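Local coordinates for leucine-rich repeat protein (Bacteroides thetaiotaomicron, PDB 4ECN) that is of unknown function but, as an extracellular leucine-rich repeat protein with two DUF4458 domains, probably binds other proteins, at residues H130-F135 with N249-D254; V209-G214 with E242-I247. All coordinates share one frame; numbering follows the deposited sequence.

Interaction 1: H130-F135 with N249-D254; sequences HGTVTF and NKLTKD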
ATOM      1  N   HIS A 130     -18.674  16.005 -41.369  1.00 62.84           N
ATOM      2  CA  HIS A 130     -18.421  17.211 -40.599  1.00 61.39           C
ATOM      3  C   HIS A 130     -19.030  18.414 -41.258  1.00 65.67           C
ATOM      4  O   HIS A 130     -19.230  18.431 -42.475  1.00 67.17           O
ATOM      5  CB  HIS A 130     -16.908  17.432 -40.448  1.00 61.59           C
ATOM      6  CG  HIS A 130     -16.244  16.537 -39.450  1.00 64.21           C
ATOM      7  ND1 HIS A 130     -16.118  15.175 -39.670  1.00 65.80           N
ATOM      8  CD2 HIS A 130     -15.634  16.848 -38.281  1.00 65.26           C
ATOM      9  CE1 HIS A 130     -15.476  14.695 -38.614  1.00 64.47           C
ATOM     10  NE2 HIS A 130     -15.155  15.665 -37.754  1.00 64.48           N
ATOM     11  N   GLY A 131     -19.309  19.413 -40.438  1.00 60.64           N
ATOM     12  CA  GLY A 131     -19.777  20.735 -40.825  1.00 60.23           C
ATOM     13  C   GLY A 131     -18.839  21.733 -40.173  1.00 63.03           C
ATOM     14  O   GLY A 131     -17.855  21.314 -39.546  1.00 62.12           O
ATOM     15  N   THR A 132     -19.103  23.053 -40.311  1.00 59.26           N
ATOM     16  CA  THR A 132     -18.236  24.069 -39.689  1.00 58.85           C
ATOM     17  C   THR A 132     -19.088  25.000 -38.793  1.00 63.28           C
ATOM     18  O   THR A 132     -20.305  25.064 -38.956  1.00 63.55           O
ATOM     19  CB  THR A 132     -17.400  24.844 -40.718  1.00 63.67           C
ATOM     20  OG1 THR A 132     -18.247  25.388 -41.724  1.00 65.83           O
ATOM     21  CG2 THR A 132     -16.319  23.971 -41.361  1.00 59.38           C
ATOM     22  N   VAL A 133     -18.452  25.656 -37.798  1.00 59.69           N
ATOM     23  CA  VAL A 133     -19.147  26.479 -36.798  1.00 59.60           C
ATOM     24  C   VAL A 133     -18.357  27.737 -36.446  1.00 64.67           C
ATOM     25  O   VAL A 133     -17.127  27.716 -36.409  1.00 65.24           O
ATOM     26  CB  VAL A 133     -19.406  25.632 -35.505  1.00 62.30           C
ATOM     27  CG1 VAL A 133     -19.609  26.494 -34.262  1.00 61.43           C
ATOM     28  CG2 VAL A 133     -20.598  24.702 -35.688  1.00 62.42           C
ATOM     29  N   THR A 134     -19.094  28.813 -36.128  1.00 60.44           N
ATOM     30  CA  THR A 134     -18.585  30.076 -35.601  1.00 60.19           C
ATOM     31  C   THR A 134     -19.351  30.365 -34.330  1.00 63.55           C
ATOM     32  O   THR A 134     -20.537  30.035 -34.236  1.00 62.15           O
ATOM     33  CB  THR A 134     -18.671  31.230 -36.602  1.00 67.44           C
ATOM     34  OG1 THR A 134     -20.031  31.371 -37.029  1.00 75.28           O
ATOM     35  CG2 THR A 134     -17.733  31.061 -37.778  1.00 60.69           C
ATOM     36  N   PHE A 135     -18.685  30.982 -33.357  1.00 59.98           N
ATOM     37  CA  PHE A 135     -19.303  31.284 -32.072  1.00 58.84           C
ATOM     38  C   PHE A 135     -19.603  32.768 -31.935  1.00 63.27           C
ATOM     39  O   PHE A 135     -18.984  33.608 -32.598  1.00 64.34           O
ATOM     40  CB  PHE A 135     -18.388  30.814 -30.926  1.00 59.38           C
ATOM     41  CG  PHE A 135     -18.184  29.320 -30.982  1.00 59.27           C
ATOM     42  CD1 PHE A 135     -19.094  28.456 -30.383  1.00 61.37           C
ATOM     43  CD2 PHE A 135     -17.143  28.772 -31.722  1.00 59.40           C
ATOM     44  CE1 PHE A 135     -18.940  27.077 -30.489  1.00 60.67           C
ATOM     45  CE2 PHE A 135     -16.989  27.390 -31.819  1.00 60.59           C
ATOM     46  CZ  PHE A 135     -17.877  26.558 -31.193  1.00 58.08           C
ATOM     47  N   ASN A 249     -21.243  19.254 -44.423  1.00 77.70           N
ATOM     48  CA  ASN A 249     -20.567  20.099 -45.434  1.00 77.79           C
ATOM     49  C   ASN A 249     -21.185  21.536 -45.510  1.00 78.44           C
ATOM     50  O   ASN A 249     -20.943  22.258 -46.483  1.00 78.85           O
ATOM     51  CB  ASN A 249     -20.583  19.412 -46.824  1.00 82.83           C
ATOM     52  CG  ASN A 249     -19.891  18.037 -46.862  1.00118.82           C
ATOM     53  OD1 ASN A 249     -19.045  17.678 -46.012  1.00112.57           O
ATOM     54  ND2 ASN A 249     -20.232  17.228 -47.863  1.00113.04           N
ATOM     55  N   LYS A 250     -21.873  21.966 -44.421  1.00 71.97           N
ATOM     56  CA  LYS A 250     -22.500  23.281 -44.249  1.00 71.41           C
ATOM     57  C   LYS A 250     -21.997  23.975 -42.965  1.00 74.13           C
ATOM     58  O   LYS A 250     -21.651  23.299 -41.996  1.00 73.26           O
ATOM     59  CB  LYS A 250     -24.044  23.167 -44.212  1.00 73.83           C
ATOM     60  CG  LYS A 250     -24.701  22.593 -45.475  1.00 84.28           C
ATOM     61  CD  LYS A 250     -24.586  23.509 -46.695  1.00 94.75           C
ATOM     62  CE  LYS A 250     -25.158  22.884 -47.943  1.00104.87           C
ATOM     63  NZ  LYS A 250     -25.178  23.840 -49.086  1.00114.19           N
ATOM     64  N   LEU A 251     -21.998  25.329 -42.954  1.00 70.23           N
ATOM     65  CA  LEU A 251     -21.562  26.143 -41.811  1.00 68.78           C
ATOM     66  C   LEU A 251     -22.732  26.639 -40.945  1.00 71.14           C
ATOM     67  O   LEU A 251     -23.638  27.319 -41.431  1.00 71.34           O
ATOM     68  CB  LEU A 251     -20.750  27.367 -42.280  1.00 68.87           C
ATOM     69  CG  LEU A 251     -20.520  28.491 -41.245  1.00 72.65           C
ATOM     70  CD1 LEU A 251     -19.291  28.237 -40.393  1.00 72.15           C
ATOM     71  CD2 LEU A 251     -20.428  29.833 -41.921  1.00 73.54           C
ATOM     72  N   THR A 252     -22.645  26.360 -39.646  1.00 66.47           N
ATOM     73  CA  THR A 252     -23.582  26.859 -38.651  1.00 66.33           C
ATOM     74  C   THR A 252     -22.963  28.153 -38.111  1.00 71.09           C
ATOM     75  O   THR A 252     -21.793  28.167 -37.733  1.00 71.01           O
ATOM     76  CB  THR A 252     -23.872  25.787 -37.596  1.00 68.85           C
ATOM     77  OG1 THR A 252     -24.387  24.615 -38.253  1.00 65.43           O
ATOM     78  CG2 THR A 252     -24.829  26.287 -36.497  1.00 62.34           C
ATOM     79  N   LYS A 253     -23.717  29.245 -38.138  1.00 68.21           N
ATOM     80  CA  LYS A 253     -23.182  30.528 -37.721  1.00 68.46           C
ATOM     81  C   LYS A 253     -23.701  30.917 -36.342  1.00 73.00           C
ATOM     82  O   LYS A 253     -24.846  30.617 -35.992  1.00 72.55           O
ATOM     83  CB  LYS A 253     -23.561  31.605 -38.764  1.00 71.96           C
ATOM     84  CG  LYS A 253     -22.821  32.940 -38.643  1.00 83.35           C
ATOM     85  CD  LYS A 253     -23.516  34.046 -39.451  1.00 88.91           C
ATOM     86  CE  LYS A 253     -22.939  35.416 -39.155  1.00 90.02           C
ATOM     87  NZ  LYS A 253     -23.709  36.509 -39.806  1.00 92.27           N
ATOM     88  N   ASP A 254     -22.836  31.615 -35.577  1.00 70.23           N
ATOM     89  CA  ASP A 254     -23.053  32.245 -34.273  1.00 70.17           C
ATOM     90  C   ASP A 254     -23.714  31.304 -33.226  1.00 72.11           C
ATOM     91  O   ASP A 254     -24.848  31.527 -32.774  1.00 72.32           O
ATOM     92  CB  ASP A 254     -23.889  33.523 -34.443  1.00 73.30           C
ATOM     93  CG  ASP A 254     -23.118  34.638 -35.137  1.00 91.25           C
ATOM     94  OD1 ASP A 254     -21.866  34.496 -35.299  1.00 91.32           O
ATOM     95  OD2 ASP A 254     -23.750  35.665 -35.492  1.00100.78           O
TER
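Thr-132 O takes the shortest polar bond between these two parallel strands, from Thr-252 N at 2.8 Å, with an N-H...O angle of 166°. The same oxygen also receives a CA-H...O contact from Leu-251, so neighbouring residues of 249-254 approach it together. On either side of this bond the two chains stay in step: Asn-249 N gives to His-130 O, Thr-132 N to Lys-250 O at 3.1 Å, and Thr-134 N to Thr-252 O. At the far end the pattern changes. Asp-254 has a positive phi of 50°, and its N-H meets Thr-134 OG1 (3.2 Å) rather than Thr-134 O. That hydroxyl sits between the backbone N and carbonyl carbon (chi1 56°), which brings it across to the neighbouring strand. On one face the Leu-251 side chain crosses Thr-132 at about a right angle, CD1 lying against OG1. On the other, Val-133 and Thr-252 run side by side, CG2 to CB 3.9 Å, while Thr-252 OG1 has its partner outside, at Thr-245. The pairing thus rests chiefly on main-chain bonds, with a threonine hydroxyl standing in for a carbonyl where Asp-254 departs from regular strand geometry.

Interaction 2: V209-G214 with E242-I247; sequences VWLPAG and ESFTVI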
ATOM      1  N   VAL A 209     -14.578  26.342 -37.092  1.00 65.21           N
ATOM      2  CA  VAL A 209     -13.988  25.106 -36.591  1.00 63.02           C
ATOM      3  C   VAL A 209     -14.723  23.958 -37.255  1.00 65.09           C
ATOM      4  O   VAL A 209     -15.798  24.179 -37.778  1.00 62.77           O
ATOM      5  CB  VAL A 209     -13.989  25.013 -35.043  1.00 66.21           C
ATOM      6  CG1 VAL A 209     -13.271  26.206 -34.430  1.00 65.84           C
ATOM      7  CG2 VAL A 209     -15.396  24.875 -34.467  1.00 66.07           C
ATOM      8  N   TRP A 210     -14.128  22.759 -37.291  1.00 63.91           N
ATOM      9  CA  TRP A 210     -14.741  21.578 -37.904  1.00 64.36           C
ATOM     10  C   TRP A 210     -15.267  20.647 -36.840  1.00 64.95           C
ATOM     11  O   TRP A 210     -14.472  20.020 -36.129  1.00 64.44           O
ATOM     12  CB  TRP A 210     -13.755  20.815 -38.821  1.00 64.36           C
ATOM     13  CG  TRP A 210     -13.542  21.430 -40.169  1.00 66.92           C
ATOM     14  CD1 TRP A 210     -14.116  21.047 -41.346  1.00 70.60           C
ATOM     15  CD2 TRP A 210     -12.688  22.536 -40.477  1.00 67.50           C
ATOM     16  NE1 TRP A 210     -13.700  21.875 -42.364  1.00 71.03           N
ATOM     17  CE2 TRP A 210     -12.823  22.797 -41.859  1.00 72.42           C
ATOM     18  CE3 TRP A 210     -11.834  23.352 -39.711  1.00 68.87           C
ATOM     19  CZ2 TRP A 210     -12.126  23.831 -42.495  1.00 72.49           C
ATOM     20  CZ3 TRP A 210     -11.156  24.388 -40.340  1.00 71.12           C
ATOM     21  CH2 TRP A 210     -11.300  24.617 -41.716  1.00 72.41           C
ATOM     22  N   LEU A 211     -16.605  20.542 -36.736  1.00 58.58           N
ATOM     23  CA  LEU A 211     -17.283  19.638 -35.802  1.00 56.02           C
ATOM     24  C   LEU A 211     -18.040  18.539 -36.535  1.00 57.98           C
ATOM     25  O   LEU A 211     -18.636  18.826 -37.569  1.00 58.11           O
ATOM     26  CB  LEU A 211     -18.275  20.397 -34.901  1.00 55.29           C
ATOM     27  CG  LEU A 211     -17.746  21.359 -33.857  1.00 58.21           C
ATOM     28  CD1 LEU A 211     -18.892  22.034 -33.167  1.00 58.21           C
ATOM     29  CD2 LEU A 211     -16.883  20.655 -32.817  1.00 57.59           C
ATOM     30  N   PRO A 212     -18.126  17.296 -36.018  1.00 53.35           N
ATOM     31  CA  PRO A 212     -18.987  16.302 -36.703  1.00 53.39           C
ATOM     32  C   PRO A 212     -20.458  16.765 -36.696  1.00 58.44           C
ATOM     33  O   PRO A 212     -20.876  17.466 -35.765  1.00 58.58           O
ATOM     34  CB  PRO A 212     -18.790  15.014 -35.883  1.00 53.91           C
ATOM     35  CG  PRO A 212     -17.614  15.261 -34.992  1.00 57.05           C
ATOM     36  CD  PRO A 212     -17.506  16.741 -34.793  1.00 52.96           C
ATOM     37  N   ALA A 213     -21.236  16.426 -37.738  1.00 54.39           N
ATOM     38  CA  ALA A 213     -22.647  16.806 -37.780  1.00 53.19           C
ATOM     39  C   ALA A 213     -23.384  16.217 -36.580  1.00 57.56           C
ATOM     40  O   ALA A 213     -23.182  15.055 -36.216  1.00 57.01           O
ATOM     41  CB  ALA A 213     -23.288  16.351 -39.077  1.00 54.14           C
ATOM     42  N   GLY A 214     -24.186  17.052 -35.942  1.00 54.65           N
ATOM     43  CA  GLY A 214     -24.963  16.684 -34.768  1.00 53.55           C
ATOM     44  C   GLY A 214     -25.423  17.917 -34.034  1.00 57.10           C
ATOM     45  O   GLY A 214     -25.228  19.040 -34.511  1.00 56.73           O
ATOM     46  N   GLU A 242     -27.050  27.838 -25.470  1.00 61.55           N
ATOM     47  CA  GLU A 242     -28.203  27.498 -26.301  1.00 61.00           C
ATOM     48  C   GLU A 242     -27.779  26.505 -27.387  1.00 63.67           C
ATOM     49  O   GLU A 242     -26.720  26.661 -27.995  1.00 63.43           O
ATOM     50  CB  GLU A 242     -28.826  28.762 -26.895  1.00 62.64           C
ATOM     51  CG  GLU A 242     -29.587  29.577 -25.869  1.00 69.15           C
ATOM     52  CD  GLU A 242     -30.858  28.911 -25.385  1.00 98.17           C
ATOM     53  OE1 GLU A 242     -31.802  28.758 -26.196  1.00 92.88           O
ATOM     54  OE2 GLU A 242     -30.905  28.536 -24.190  1.00103.58           O
ATOM     55  N   SER A 243     -28.590  25.447 -27.560  1.00 58.92           N
ATOM     56  CA  SER A 243     -28.366  24.329 -28.477  1.00 57.18           C
ATOM     57  C   SER A 243     -28.230  24.789 -29.915  1.00 59.56           C
ATOM     58  O   SER A 243     -29.004  25.620 -30.379  1.00 61.39           O
ATOM     59  CB  SER A 243     -29.507  23.326 -28.379  1.00 59.93           C
ATOM     60  OG  SER A 243     -30.039  23.310 -27.063  1.00 70.92           O
ATOM     61  N   PHE A 244     -27.213  24.284 -30.592  1.00 52.99           N
ATOM     62  CA  PHE A 244     -26.969  24.573 -31.988  1.00 52.36           C
ATOM     63  C   PHE A 244     -26.817  23.257 -32.715  1.00 59.35           C
ATOM     64  O   PHE A 244     -26.523  22.237 -32.084  1.00 58.87           O
ATOM     65  CB  PHE A 244     -25.761  25.490 -32.176  1.00 52.92           C
ATOM     66  CG  PHE A 244     -24.422  24.967 -31.716  1.00 52.87           C
ATOM     67  CD1 PHE A 244     -23.992  25.161 -30.406  1.00 54.17           C
ATOM     68  CD2 PHE A 244     -23.546  24.364 -32.614  1.00 53.94           C
ATOM     69  CE1 PHE A 244     -22.733  24.729 -29.998  1.00 54.02           C
ATOM     70  CE2 PHE A 244     -22.279  23.936 -32.203  1.00 55.13           C
ATOM     71  CZ  PHE A 244     -21.875  24.139 -30.905  1.00 52.50           C
ATOM     72  N   THR A 245     -27.051  23.256 -34.025  1.00 57.92           N
ATOM     73  CA  THR A 245     -26.976  22.017 -34.783  1.00 58.17           C
ATOM     74  C   THR A 245     -25.990  22.204 -35.946  1.00 64.18           C
ATOM     75  O   THR A 245     -26.014  23.241 -36.608  1.00 64.03           O
ATOM     76  CB  THR A 245     -28.396  21.629 -35.245  1.00 61.10           C
ATOM     77  OG1 THR A 245     -29.296  21.674 -34.123  1.00 56.31           O
ATOM     78  CG2 THR A 245     -28.455  20.265 -35.924  1.00 56.99           C
ATOM     79  N   VAL A 246     -25.117  21.197 -36.172  1.00 61.19           N
ATOM     80  CA  VAL A 246     -24.133  21.169 -37.258  1.00 61.12           C
ATOM     81  C   VAL A 246     -24.675  20.277 -38.377  1.00 67.46           C
ATOM     82  O   VAL A 246     -25.110  19.149 -38.117  1.00 67.13           O
ATOM     83  CB  VAL A 246     -22.740  20.699 -36.769  1.00 64.06           C
ATOM     84  CG1 VAL A 246     -21.752  20.593 -37.916  1.00 63.47           C
ATOM     85  CG2 VAL A 246     -22.194  21.611 -35.679  1.00 63.84           C
ATOM     86  N   ILE A 247     -24.653  20.795 -39.617  1.00 66.11           N
ATOM     87  CA  ILE A 247     -25.131  20.086 -40.808  1.00 67.02           C
ATOM     88  C   ILE A 247     -23.937  19.717 -41.661  1.00 72.20           C
ATOM     89  O   ILE A 247     -23.033  20.538 -41.798  1.00 72.00           O
ATOM     90  CB  ILE A 247     -26.170  20.945 -41.606  1.00 70.57           C
ATOM     91  CG1 ILE A 247     -27.287  21.574 -40.717  1.00 70.43           C
ATOM     92  CG2 ILE A 247     -26.738  20.204 -42.822  1.00 71.73           C
ATOM     93  CD1 ILE A 247     -28.142  20.627 -39.871  1.00 78.50           C
TER
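This is a corner contact in the second DUF4458 region: the end of strand 202-212 turns through Ala-213 into strand 214-227, and the short strand 244-246 pairs with the start of that next strand. Gly-214 and Val-246 form an antiparallel hydrogen-bonded pair. Val-246 N to Gly-214 O is nearly straight, 2.7 Å at 178°, while the return bond, Gly-214 N to Val-246 O, is longer (3.2 Å) and bent. Strand 209-212 itself crosses strand 244-246 at 87°, so beyond the pair the contact passes to side chains. Val-246 holds CG1 anti to its backbone N (chi1 177°), which sets that methyl 3.6 Å from Leu-211 O; its other methyl, CG2, faces Leu-211 CD1 at 4.2 Å. The same Leu-211 CD1 comes up to the edge of the Phe-244 ring, near its plane, 4.0 Å from CE2. Val-133 touches Phe-244 and Val-246, and Val-162 touches Leu-211 and Phe-244, so these side chains share one apolar interior. A chain that leaves one group of strands and enters another over a shared hydrophobic core is consistent with a beta-sandwich, as expected for the transthyretin clan to which DUF4458 belongs.

Overall arrangement
Interactions 1 and 2 lie in the same mixed sheet, their centres about 6 Å apart, and strand 130-139 joins them by pairing with both 251-259 and 202-212. On the side of strand 202-212, Val-209 N lies 3.0 Å from Val-133 O, a probable hydrogen bond. The second link spans the turn between strands 244-246 and 251-259: the Thr-252 hydroxyl reaches back to Thr-245 O, 2.7 Å from OG1. His-130 CD2 also packs on Pro-212 N at 3.4 Å. Together they put strand 130-139 between 202-212 and 251-259, with 244-246 packed over it through Val-133. The sodium site, at Gln-314 and Val-317, involves neither interaction.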